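Local coordinates for protein beta 1-3 glucanase (Clostridium beijerinckii NCIMB 8052, PDB 5H4E) that probably hydrolyses beta-1,3-glucans, as a glycoside hydrolase family 64 enzyme, at residues 298-310 / 347-359. Residues are numbered along the deposited sequence; the frame is centred on the assembly and turned at random.
Sequences AIKAQVCAAFNRH and YGFCYDDVFDFSS
Ala301 lies against the Tyr351 ring. Ala301 CA sits over the centre of the face, 3.7 Å from the Tyr351 ring centroid, in a CH-pi contact, and its CB reaches the CD1 side. Gln302 bends at chi2 (-90°), which turns its amide to the loop. There Gln302 OE1 is 3.3 Å from Val354 CG1, and NE2 lies over a face of the Phe355 ring. The amide plane is steeply inclined to the ring, so the two groups do not stack flat. Cys304 meets the same tyrosine from the ring edge, with Cys304 SG 3.5 Å from Tyr351 CD2, a sulfur-aromatic contact. Ala305 is small and packs its CB on Val354 CB, with Phe349 beside it. Asn308 stacks on Phe349: CB stands over the ring centre, and the amide is turned only 18° from the ring plane. Asn308 ND2 donates to Cys304 O and to Val282 O, and Asn308 OD1 accepts from Asn331 ND2, which should hold the amide in its rotation.

Arg309 is the polar anchor. Its chain is extended from CG to NE and carries the guanidinium across to the loop. Arg309 NH1 and NH2 both grip Val354 O, each at 3.1 Å. Arg309 NH2 also forms a salt bridge to Asp352 OD1 (2.9 Å, N-H...O angle 165°), using the anti lone pair of that oxygen. A water links NE to the same OD1. The other carboxylate oxygen, OD2, is bound by Gly348 N and His338 NE2, which should fix the rotation of Asp352. Phe357 CD2 lies over one guanidinium face.

The contact is buried. It fastens helix 294-309 to the irregular loop, with its two type I turns, between helix 332-339 and strand 361-363. Away from the loop, Val303 packs on strand 271-273, while Gln302 also touches strand 242-246.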
loop_
_atom_site.group_PDB
_atom_site.type_symbol
_atom_site.label_atom_id
_atom_site.label_comp_id
_atom_site.label_asym_id
_atom_site.label_seq_id
_atom_site.Cartn_x
_atom_site.Cartn_y
_atom_site.Cartn_z
ATOM N N ALA A 298 17.375 4.286 -0.701
ATOM C CA ALA A 298 16.805 5.575 -1.091
ATOM C C ALA A 298 16.942 5.850 -2.585
ATOM O O ALA A 298 16.027 6.403 -3.204
ATOM C CB ALA A 298 17.448 6.680 -0.311
ATOM N N ILE A 299 18.089 5.490 -3.153
ATOM C CA ILE A 299 18.301 5.611 -4.597
ATOM C C ILE A 299 17.328 4.732 -5.376
ATOM O O ILE A 299 16.722 5.177 -6.354
ATOM C CB ILE A 299 19.735 5.226 -5.000
ATOM C CG1 ILE A 299 20.717 6.328 -4.603
ATOM C CG2 ILE A 299 19.810 4.922 -6.505
ATOM C CD1 ILE A 299 22.155 5.860 -4.564
ATOM N N LYS A 300 17.169 3.481 -4.940
ATOM C CA LYS A 300 16.234 2.562 -5.598
ATOM C C LYS A 300 14.795 3.090 -5.537
ATOM O O LYS A 300 14.032 2.946 -6.495
ATOM C CB LYS A 300 16.324 1.166 -4.963
ATOM C CG LYS A 300 17.625 0.443 -5.303
ATOM C CD LYS A 300 17.791 -0.870 -4.543
ATOM C CE LYS A 300 19.206 -1.394 -4.726
ATOM N NZ LYS A 300 19.364 -2.803 -4.245
ATOM N N ALA A 301 14.440 3.719 -4.418
ATOM C CA ALA A 301 13.098 4.279 -4.249
ATOM C C ALA A 301 12.859 5.407 -5.257
ATOM O O ALA A 301 11.810 5.486 -5.906
ATOM C CB ALA A 301 12.911 4.785 -2.823
ATOM N N GLN A 302 13.846 6.283 -5.380
ATOM C CA GLN A 302 13.727 7.411 -6.291
ATOM C C GLN A 302 13.657 6.944 -7.738
ATOM O O GLN A 302 12.857 7.454 -8.518
ATOM C CB GLN A 302 14.895 8.357 -6.098
ATOM C CG GLN A 302 14.887 9.026 -4.756
ATOM C CD GLN A 302 14.123 10.330 -4.780
ATOM O OE1 GLN A 302 13.636 10.754 -5.834
ATOM N NE2 GLN A 302 14.036 10.993 -3.627
ATOM N N VAL A 303 14.494 5.977 -8.095
ATOM C CA VAL A 303 14.548 5.502 -9.476
ATOM C C VAL A 303 13.253 4.764 -9.827
ATOM O O VAL A 303 12.651 4.990 -10.880
ATOM C CB VAL A 303 15.790 4.602 -9.701
ATOM C CG1 VAL A 303 15.710 3.884 -11.030
ATOM C CG2 VAL A 303 17.080 5.459 -9.617
ATOM N N CYS A 304 12.788 3.909 -8.930
ATOM C CA CYS A 304 11.527 3.221 -9.178
ATOM C C CYS A 304 10.370 4.214 -9.370
ATOM O O CYS A 304 9.593 4.114 -10.326
ATOM C CB CYS A 304 11.211 2.263 -8.028
ATOM S SG CYS A 304 9.703 1.314 -8.274
ATOM N N ALA A 305 10.261 5.170 -8.456
ATOM C CA ALA A 305 9.204 6.175 -8.535
ATOM C C ALA A 305 9.326 6.970 -9.829
ATOM O O ALA A 305 8.319 7.295 -10.455
ATOM C CB ALA A 305 9.250 7.106 -7.328
ATOM N N ALA A 306 10.557 7.268 -10.249
ATOM C CA ALA A 306 10.733 8.082 -11.460
ATOM C C ALA A 306 10.332 7.304 -12.719
ATOM O O ALA A 306 9.798 7.874 -13.684
ATOM C CB ALA A 306 12.180 8.574 -11.566
ATOM N N PHE A 307 10.572 5.997 -12.711
ATOM C CA PHE A 307 10.072 5.161 -13.793
ATOM C C PHE A 307 8.557 5.181 -13.835
ATOM O O PHE A 307 7.984 5.461 -14.886
ATOM C CB PHE A 307 10.587 3.730 -13.669
ATOM C CG PHE A 307 11.903 3.512 -14.362
ATOM C CD1 PHE A 307 11.995 3.619 -15.741
ATOM C CD2 PHE A 307 13.048 3.196 -13.639
ATOM C CE1 PHE A 307 13.214 3.416 -16.394
ATOM C CE2 PHE A 307 14.269 3.004 -14.292
ATOM C CZ PHE A 307 14.336 3.104 -15.663
ATOM N N ASN A 308 7.899 4.923 -12.705
ATOM C CA ASN A 308 6.438 4.956 -12.683
ATOM C C ASN A 308 5.851 6.294 -13.131
ATOM O O ASN A 308 4.794 6.338 -13.775
ATOM C CB ASN A 308 5.913 4.633 -11.286
ATOM C CG ASN A 308 5.954 3.155 -10.994
ATOM O OD1 ASN A 308 5.071 2.409 -11.411
ATOM N ND2 ASN A 308 7.003 2.715 -10.320
ATOM N N ARG A 309 6.544 7.374 -12.786
ATOM C CA ARG A 309 6.079 8.731 -13.076
ATOM C C ARG A 309 6.558 9.239 -14.440
ATOM O O ARG A 309 6.186 10.346 -14.853
ATOM C CB ARG A 309 6.543 9.689 -11.967
ATOM C CG ARG A 309 5.873 9.432 -10.609
ATOM C CD ARG A 309 6.623 10.111 -9.455
ATOM N NE ARG A 309 5.942 9.908 -8.178
ATOM C CZ ARG A 309 6.478 10.170 -6.987
ATOM N NH1 ARG A 309 7.726 10.630 -6.898
ATOM N NH2 ARG A 309 5.775 9.949 -5.878
ATOM N N HIS A 310 7.338 8.407 -15.136
ATOM C CA HIS A 310 7.975 8.731 -16.423
ATOM C C HIS A 310 8.730 10.069 -16.362
ATOM O O HIS A 310 8.451 10.987 -17.123
ATOM C CB HIS A 310 6.939 8.749 -17.566
ATOM C CG HIS A 310 7.543 8.695 -18.942
ATOM N ND1 HIS A 310 7.380 7.613 -19.785
ATOM C CD2 HIS A 310 8.282 9.599 -19.635
ATOM C CE1 HIS A 310 8.001 7.847 -20.930
ATOM N NE2 HIS A 310 8.554 9.044 -20.867
ATOM N N TYR A 347 -1.229 6.619 -2.210
ATOM C CA TYR A 347 -0.315 5.513 -2.464
ATOM C C TYR A 347 -0.761 4.752 -3.712
ATOM O O TYR A 347 -1.470 3.746 -3.608
ATOM C CB TYR A 347 -0.240 4.555 -1.270
ATOM C CG TYR A 347 1.023 4.698 -0.454
ATOM C CD1 TYR A 347 2.266 4.402 -1.012
ATOM C CD2 TYR A 347 0.969 5.055 0.900
ATOM C CE1 TYR A 347 3.433 4.515 -0.265
ATOM C CE2 TYR A 347 2.137 5.157 1.662
ATOM C CZ TYR A 347 3.366 4.886 1.069
ATOM O OH TYR A 347 4.536 4.986 1.806
ATOM N N GLY A 348 -0.348 5.225 -4.888
ATOM C CA GLY A 348 -0.755 4.604 -6.145
ATOM C C GLY A 348 0.173 3.473 -6.571
ATOM O O GLY A 348 -0.177 2.638 -7.407
ATOM N N PHE A 349 1.375 3.466 -6.007
ATOM C CA PHE A 349 2.340 2.385 -6.204
ATOM C C PHE A 349 3.302 2.430 -5.025
ATOM O O PHE A 349 3.315 3.418 -4.276
ATOM C CB PHE A 349 3.091 2.506 -7.547
ATOM C CG PHE A 349 3.930 3.751 -7.667
ATOM C CD1 PHE A 349 3.362 4.945 -8.084
ATOM C CD2 PHE A 349 5.285 3.729 -7.360
ATOM C CE1 PHE A 349 4.127 6.105 -8.190
ATOM C CE2 PHE A 349 6.049 4.883 -7.450
ATOM C CZ PHE A 349 5.465 6.075 -7.869
ATOM N N CYS A 350 4.092 1.365 -4.873
ATOM C CA CYS A 350 4.939 1.126 -3.698
ATOM C C CYS A 350 5.700 2.352 -3.200
ATOM O O CYS A 350 5.631 2.686 -2.019
ATOM C CB CYS A 350 5.944 0.003 -4.002
ATOM S SG CYS A 350 7.023 -0.472 -2.614
ATOM N N TYR A 351 6.410 3.024 -4.104
ATOM C CA TYR A 351 7.291 4.124 -3.717
ATOM C C TYR A 351 6.706 5.518 -3.916
ATOM O O TYR A 351 7.450 6.487 -4.123
ATOM C CB TYR A 351 8.599 4.016 -4.495
ATOM C CG TYR A 351 9.510 2.919 -3.988
ATOM C CD1 TYR A 351 10.023 2.967 -2.703
ATOM C CD2 TYR A 351 9.867 1.854 -4.799
ATOM C CE1 TYR A 351 10.875 1.978 -2.230
ATOM C CE2 TYR A 351 10.718 0.859 -4.341
ATOM C CZ TYR A 351 11.219 0.930 -3.054
ATOM O OH TYR A 351 12.067 -0.053 -2.586
ATOM N N ASP A 352 5.383 5.628 -3.839
ATOM C CA ASP A 352 4.724 6.898 -4.098
ATOM C C ASP A 352 5.028 7.940 -3.021
ATOM O O ASP A 352 4.729 9.121 -3.203
ATOM C CB ASP A 352 3.209 6.701 -4.233
ATOM C CG ASP A 352 2.626 7.446 -5.439
ATOM O OD1 ASP A 352 3.246 8.437 -5.890
ATOM O OD2 ASP A 352 1.559 7.036 -5.945
ATOM N N ASP A 353 5.627 7.513 -1.909
ATOM C CA ASP A 353 5.985 8.452 -0.851
ATOM C C ASP A 353 7.289 9.192 -1.183
ATOM O O ASP A 353 7.701 10.107 -0.458
ATOM C CB ASP A 353 6.070 7.741 0.515
ATOM C CG ASP A 353 7.073 6.601 0.538
ATOM O OD1 ASP A 353 7.224 5.890 -0.482
ATOM O OD2 ASP A 353 7.708 6.419 1.596
ATOM N N VAL A 354 7.918 8.819 -2.299
ATOM C CA VAL A 354 9.065 9.590 -2.786
ATOM C C VAL A 354 8.609 11.023 -3.045
ATOM O O VAL A 354 7.670 11.246 -3.817
ATOM C CB VAL A 354 9.681 8.985 -4.050
ATOM C CG1 VAL A 354 10.687 9.948 -4.658
ATOM C CG2 VAL A 354 10.364 7.669 -3.709
ATOM N N PHE A 355 9.264 11.967 -2.354
ATOM C CA PHE A 355 8.937 13.391 -2.394
ATOM C C PHE A 355 7.511 13.661 -1.912
ATOM O O PHE A 355 6.878 14.636 -2.313
ATOM C CB PHE A 355 9.168 13.962 -3.797
ATOM C CG PHE A 355 10.626 14.226 -4.107
ATOM C CD1 PHE A 355 11.253 13.602 -5.175
ATOM C CD2 PHE A 355 11.366 15.097 -3.317
ATOM C CE1 PHE A 355 12.597 13.839 -5.451
ATOM C CE2 PHE A 355 12.710 15.344 -3.588
ATOM C CZ PHE A 355 13.325 14.713 -4.656
ATOM N N ASP A 356 7.033 12.774 -1.036
ATOM C CA ASP A 356 5.834 12.984 -0.210
ATOM C C ASP A 356 4.527 13.144 -0.988
ATOM O O ASP A 356 3.708 14.002 -0.654
ATOM C CB ASP A 356 6.026 14.207 0.693
ATOM C CG ASP A 356 7.338 14.164 1.453
ATOM O OD1 ASP A 356 7.638 13.118 2.067
ATOM O OD2 ASP A 356 8.070 15.178 1.419
ATOM N N PHE A 357 4.318 12.305 -1.996
ATOM C CA PHE A 357 3.073 12.358 -2.760
ATOM C C PHE A 357 2.076 11.286 -2.327
ATOM O O PHE A 357 0.976 11.166 -2.897
ATOM C CB PHE A 357 3.378 12.238 -4.261
ATOM C CG PHE A 357 4.046 13.463 -4.832
ATOM C CD1 PHE A 357 3.313 14.623 -5.055
ATOM C CD2 PHE A 357 5.398 13.453 -5.144
ATOM C CE1 PHE A 357 3.923 15.760 -5.567
ATOM C CE2 PHE A 357 6.024 14.584 -5.658
ATOM C CZ PHE A 357 5.285 15.740 -5.867
ATOM N N SER A 358 2.454 10.508 -1.316
ATOM C CA SER A 358 1.599 9.404 -0.874
ATOM C C SER A 358 0.539 9.896 0.102
ATOM O O SER A 358 0.538 11.059 0.514
ATOM C CB SER A 358 2.432 8.293 -0.220
ATOM O OG SER A 358 2.725 8.601 1.143
ATOM N N SER A 359 -0.346 8.986 0.490
ATOM C CA SER A 359 -1.405 9.286 1.441
ATOM C C SER A 359 -0.926 9.159 2.885
ATOM O O SER A 359 -1.740 9.097 3.812
ATOM C CB SER A 359 -2.577 8.334 1.199
ATOM O OG SER A 359 -2.095 6.996 1.245
HETATM O O HOH W 1 2.956 9.946 -8.150
#